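Local coordinates for protein Cap5O (PDB 3OJO) that probably oxidises UDP-N-acetyl-mannosamine with NAD as cofactor, a step in making the capsular polysaccharide of Staphylococcus aureus, at residues N316-D330 with D349-F363. Numbering follows the deposited sequence.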
# COMPACT_ATOMS: atom_id res chain seq x y z
N ASN B 316 10.15 31.88 21.11
CA ASN B 316 9.65 31.87 19.73
C ASN B 316 10.56 31.05 18.80
O ASN B 316 10.14 30.67 17.71
CB ASN B 316 9.56 33.32 19.21
CG ASN B 316 8.29 34.04 19.56
OD1 ASN B 316 7.44 33.57 20.33
ND2 ASN B 316 8.11 35.21 18.96
N LYS B 317 11.82 30.82 19.24
CA LYS B 317 12.84 30.13 18.47
C LYS B 317 12.69 28.63 18.29
O LYS B 317 12.72 27.86 19.26
CB LYS B 317 14.26 30.51 18.92
CG LYS B 317 15.27 30.45 17.78
CD LYS B 317 16.70 30.34 18.27
CE LYS B 317 17.64 30.09 17.12
NZ LYS B 317 19.03 29.93 17.58
N VAL B 318 12.53 28.22 17.01
CA VAL B 318 12.45 26.84 16.55
C VAL B 318 13.61 26.60 15.60
O VAL B 318 13.75 27.33 14.61
CB VAL B 318 11.08 26.40 15.94
CG1 VAL B 318 10.71 27.21 14.72
CG2 VAL B 318 11.07 24.90 15.61
N THR B 319 14.45 25.60 15.91
CA THR B 319 15.57 25.23 15.06
C THR B 319 15.21 24.02 14.21
O THR B 319 15.02 22.92 14.73
CB THR B 319 16.87 25.02 15.86
OG1 THR B 319 17.10 26.17 16.67
CG2 THR B 319 18.07 24.78 14.96
N VAL B 320 15.10 24.22 12.91
CA VAL B 320 14.82 23.16 11.95
C VAL B 320 16.13 22.39 11.69
O VAL B 320 17.18 23.00 11.47
CB VAL B 320 14.16 23.74 10.66
CG1 VAL B 320 14.31 22.80 9.46
CG2 VAL B 320 12.70 24.11 10.90
N PHE B 321 16.06 21.05 11.78
CA PHE B 321 17.17 20.13 11.54
C PHE B 321 16.87 19.34 10.26
O PHE B 321 16.08 18.40 10.26
CB PHE B 321 17.35 19.20 12.75
CG PHE B 321 18.33 19.66 13.81
CD1 PHE B 321 19.02 18.73 14.58
CD2 PHE B 321 18.53 21.01 14.06
CE1 PHE B 321 19.90 19.15 15.58
CE2 PHE B 321 19.44 21.43 15.05
CZ PHE B 321 20.11 20.49 15.80
N GLY B 322 17.47 19.77 9.16
CA GLY B 322 17.27 19.17 7.85
C GLY B 322 16.27 19.93 7.00
O GLY B 322 15.17 20.24 7.46
N LEU B 323 16.66 20.24 5.76
CA LEU B 323 15.85 20.98 4.78
C LEU B 323 15.63 20.15 3.49
O LEU B 323 15.00 20.63 2.54
CB LEU B 323 16.50 22.32 4.44
CG LEU B 323 16.50 23.46 5.48
CD1 LEU B 323 17.22 24.64 4.91
CD2 LEU B 323 15.12 23.95 5.77
N THR B 324 16.10 18.90 3.48
CA THR B 324 16.01 17.99 2.33
C THR B 324 14.96 16.90 2.51
O THR B 324 14.66 16.54 3.66
CB THR B 324 17.38 17.33 2.08
OG1 THR B 324 17.74 16.54 3.22
CG2 THR B 324 18.48 18.35 1.77
N TYR B 325 14.44 16.32 1.40
CA TYR B 325 13.49 15.21 1.49
C TYR B 325 14.23 13.96 1.93
O TYR B 325 13.89 13.38 2.96
CB TYR B 325 12.69 14.99 0.19
CG TYR B 325 11.84 13.72 0.19
CD1 TYR B 325 10.83 13.53 1.13
CD2 TYR B 325 12.02 12.74 -0.78
CE1 TYR B 325 10.04 12.37 1.13
CE2 TYR B 325 11.24 11.58 -0.79
CZ TYR B 325 10.24 11.41 0.16
OH TYR B 325 9.45 10.27 0.13
N LYS B 326 15.25 13.56 1.18
CA LYS B 326 16.00 12.37 1.54
C LYS B 326 17.15 12.76 2.45
O LYS B 326 17.61 13.91 2.42
CB LYS B 326 16.48 11.61 0.28
CG LYS B 326 15.36 11.25 -0.68
CD LYS B 326 15.84 10.46 -1.88
CE LYS B 326 14.79 10.42 -2.97
NZ LYS B 326 14.66 11.73 -3.68
N GLY B 327 17.58 11.82 3.28
CA GLY B 327 18.71 12.00 4.17
C GLY B 327 20.04 11.84 3.44
O GLY B 327 20.12 11.08 2.47
N ASP B 328 21.06 12.58 3.88
CA ASP B 328 22.43 12.59 3.37
C ASP B 328 22.56 12.99 1.89
O ASP B 328 23.52 12.61 1.21
CB ASP B 328 23.16 11.27 3.71
CG ASP B 328 23.03 10.85 5.16
OD1 ASP B 328 22.62 9.71 5.41
OD2 ASP B 328 23.37 11.66 6.04
N VAL B 329 21.59 13.80 1.43
CA VAL B 329 21.51 14.37 0.08
C VAL B 329 21.45 15.91 0.23
O VAL B 329 21.03 16.39 1.29
CB VAL B 329 20.35 13.74 -0.74
CG1 VAL B 329 18.99 14.32 -0.37
CG2 VAL B 329 20.60 13.85 -2.24
N ASP B 330 21.94 16.66 -0.78
CA ASP B 330 21.96 18.13 -0.77
C ASP B 330 20.79 18.77 -1.58
O ASP B 330 20.78 19.98 -1.82
CB ASP B 330 23.35 18.65 -1.24
CG ASP B 330 23.62 18.57 -2.74
OD1 ASP B 330 24.08 19.59 -3.31
OD2 ASP B 330 23.39 17.48 -3.33
N ASP B 349 5.22 35.21 15.46
CA ASP B 349 5.22 34.58 16.79
C ASP B 349 6.14 33.33 16.81
O ASP B 349 6.17 32.60 17.80
CB ASP B 349 3.79 34.24 17.34
CG ASP B 349 2.69 35.26 17.05
OD1 ASP B 349 2.81 36.43 17.51
OD2 ASP B 349 1.69 34.89 16.38
N ILE B 350 6.89 33.09 15.71
CA ILE B 350 7.86 32.00 15.55
C ILE B 350 9.11 32.54 14.85
O ILE B 350 9.01 33.08 13.74
CB ILE B 350 7.30 30.72 14.84
CG1 ILE B 350 6.15 30.07 15.63
CG2 ILE B 350 8.41 29.70 14.63
CD1 ILE B 350 5.20 29.31 14.80
N GLU B 351 10.27 32.38 15.50
CA GLU B 351 11.59 32.76 15.01
C GLU B 351 12.27 31.45 14.56
O GLU B 351 12.59 30.60 15.37
CB GLU B 351 12.39 33.48 16.10
CG GLU B 351 13.40 34.47 15.55
CD GLU B 351 14.84 33.98 15.57
OE1 GLU B 351 15.36 33.70 16.67
OE2 GLU B 351 15.45 33.93 14.48
N VAL B 352 12.41 31.28 13.24
CA VAL B 352 12.98 30.04 12.68
C VAL B 352 14.46 30.13 12.35
O VAL B 352 14.95 31.18 11.91
CB VAL B 352 12.13 29.45 11.52
CG1 VAL B 352 10.66 29.75 11.74
CG2 VAL B 352 12.58 29.98 10.17
N CYS B 353 15.17 29.02 12.54
CA CYS B 353 16.59 28.91 12.27
C CYS B 353 16.86 27.52 11.70
O CYS B 353 16.64 26.52 12.38
CB CYS B 353 17.39 29.20 13.54
SG CYS B 353 19.18 29.02 13.38
N ALA B 354 17.30 27.44 10.44
CA ALA B 354 17.58 26.17 9.79
C ALA B 354 19.00 25.69 10.00
O ALA B 354 19.94 26.46 9.86
CB ALA B 354 17.29 26.27 8.32
N TYR B 355 19.14 24.38 10.27
CA TYR B 355 20.42 23.70 10.39
C TYR B 355 20.45 22.47 9.47
O TYR B 355 19.69 21.53 9.68
CB TYR B 355 20.76 23.30 11.85
CG TYR B 355 22.01 22.45 11.94
CD1 TYR B 355 21.93 21.06 12.04
CD2 TYR B 355 23.28 23.02 11.82
CE1 TYR B 355 23.07 20.27 12.05
CE2 TYR B 355 24.43 22.24 11.82
CZ TYR B 355 24.32 20.86 11.96
OH TYR B 355 25.45 20.08 11.96
N ASP B 356 21.35 22.47 8.48
CA ASP B 356 21.57 21.33 7.59
C ASP B 356 23.04 21.26 7.13
O ASP B 356 23.49 22.15 6.40
CB ASP B 356 20.56 21.27 6.41
CG ASP B 356 20.46 19.89 5.77
OD1 ASP B 356 19.33 19.47 5.46
OD2 ASP B 356 21.51 19.27 5.53
N PRO B 357 23.79 20.22 7.55
CA PRO B 357 25.21 20.12 7.13
C PRO B 357 25.42 19.85 5.64
O PRO B 357 26.50 20.13 5.12
CB PRO B 357 25.74 18.96 7.98
CG PRO B 357 24.55 18.13 8.29
CD PRO B 357 23.40 19.08 8.41
N HIS B 358 24.40 19.29 4.97
CA HIS B 358 24.43 18.95 3.55
C HIS B 358 24.00 20.10 2.64
O HIS B 358 24.37 20.11 1.47
CB HIS B 358 23.55 17.71 3.29
CG HIS B 358 23.98 16.51 4.08
ND1 HIS B 358 24.97 15.67 3.63
CD2 HIS B 358 23.57 16.08 5.30
CE1 HIS B 358 25.12 14.75 4.56
NE2 HIS B 358 24.29 14.95 5.58
N VAL B 359 23.23 21.09 3.18
CA VAL B 359 22.72 22.25 2.43
C VAL B 359 23.65 23.48 2.57
O VAL B 359 23.86 23.99 3.69
CB VAL B 359 21.23 22.58 2.74
CG1 VAL B 359 20.75 23.76 1.93
CG2 VAL B 359 20.33 21.37 2.49
N GLU B 360 24.19 23.96 1.43
CA GLU B 360 25.13 25.08 1.39
C GLU B 360 24.54 26.49 1.18
O GLU B 360 25.31 27.44 1.03
CB GLU B 360 26.29 24.79 0.41
CG GLU B 360 27.60 24.40 1.07
CD GLU B 360 27.64 23.00 1.67
OE1 GLU B 360 27.72 22.89 2.91
OE2 GLU B 360 27.57 22.02 0.89
N LEU B 361 23.20 26.65 1.23
CA LEU B 361 22.55 27.96 1.07
C LEU B 361 23.03 29.04 2.08
O LEU B 361 23.54 28.70 3.16
CB LEU B 361 21.01 27.85 1.09
CG LEU B 361 20.22 27.68 -0.22
CD1 LEU B 361 20.91 28.30 -1.42
CD2 LEU B 361 19.83 26.26 -0.46
N ASP B 362 22.90 30.32 1.70
CA ASP B 362 23.31 31.47 2.50
C ASP B 362 22.62 31.49 3.89
O ASP B 362 23.31 31.50 4.92
CB ASP B 362 23.01 32.79 1.74
CG ASP B 362 23.96 33.13 0.59
OD1 ASP B 362 25.17 33.30 0.85
OD2 ASP B 362 23.47 33.31 -0.56
N PHE B 363 21.27 31.44 3.89
CA PHE B 363 20.41 31.45 5.08
C PHE B 363 20.54 30.28 6.06
O PHE B 363 20.16 30.42 7.22
CB PHE B 363 18.94 31.66 4.68
CG PHE B 363 18.37 30.70 3.67
CD1 PHE B 363 18.32 31.04 2.32
CD2 PHE B 363 17.84 29.48 4.07
CE1 PHE B 363 17.78 30.16 1.38
CE2 PHE B 363 17.30 28.60 3.13
CZ PHE B 363 17.28 28.95 1.79
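F321 and Y355 pair edge to face across two parallel strands, 317-321 and 351-355, which with helix 336-346 form a beta-alpha-beta unit of the UDP-binding domain. Strand 351-355 is outermost in a five-stranded parallel sheet, and the pair is a worked example of how such an edge is held. Six backbone hydrogen bonds join it to its neighbour, from E351 N to N316 O at the start to G322 N to Y355 O at the end. The Y355 ring, placed with CG anti to the backbone N (chi1 173°), sets CD1 over one F321 face, 3.9 Å from F321 CE2, the ring planes 51° apart. On that same face of the sheet K317 and E351 run side by side, but K317 NZ hydrogen-bonds to the carbonyl oxygens of A371 and K373, and K317 CE rests 3.7 Å from C353 CB. V318, V320, V352 and A354 point to the other face: V318 CG1 meets I350 CG2 at 3.4 Å and V352 CG1 at 3.9 Å, while helix 336-346 packs on V352 and L323. L323 CD1 touches A354 CB.

Beyond the strands, the carboxylate of D356 ties the two loops together. OD1 uses its anti lone pair to take L323 N at 2.8 Å and also hydrogen-bonds with H384 NE2; OD2 accepts H358 N, closing an Asx turn that helps fix the carboxylate's rotation. That turn leads to H358, which has E386 as partner for NE2. D328 in turn is held by S385 and H384. Over one face of the H358 ring, D328 CA makes a CH-pi contact, 3.8 Å from the ring centroid and 18° off the ring normal.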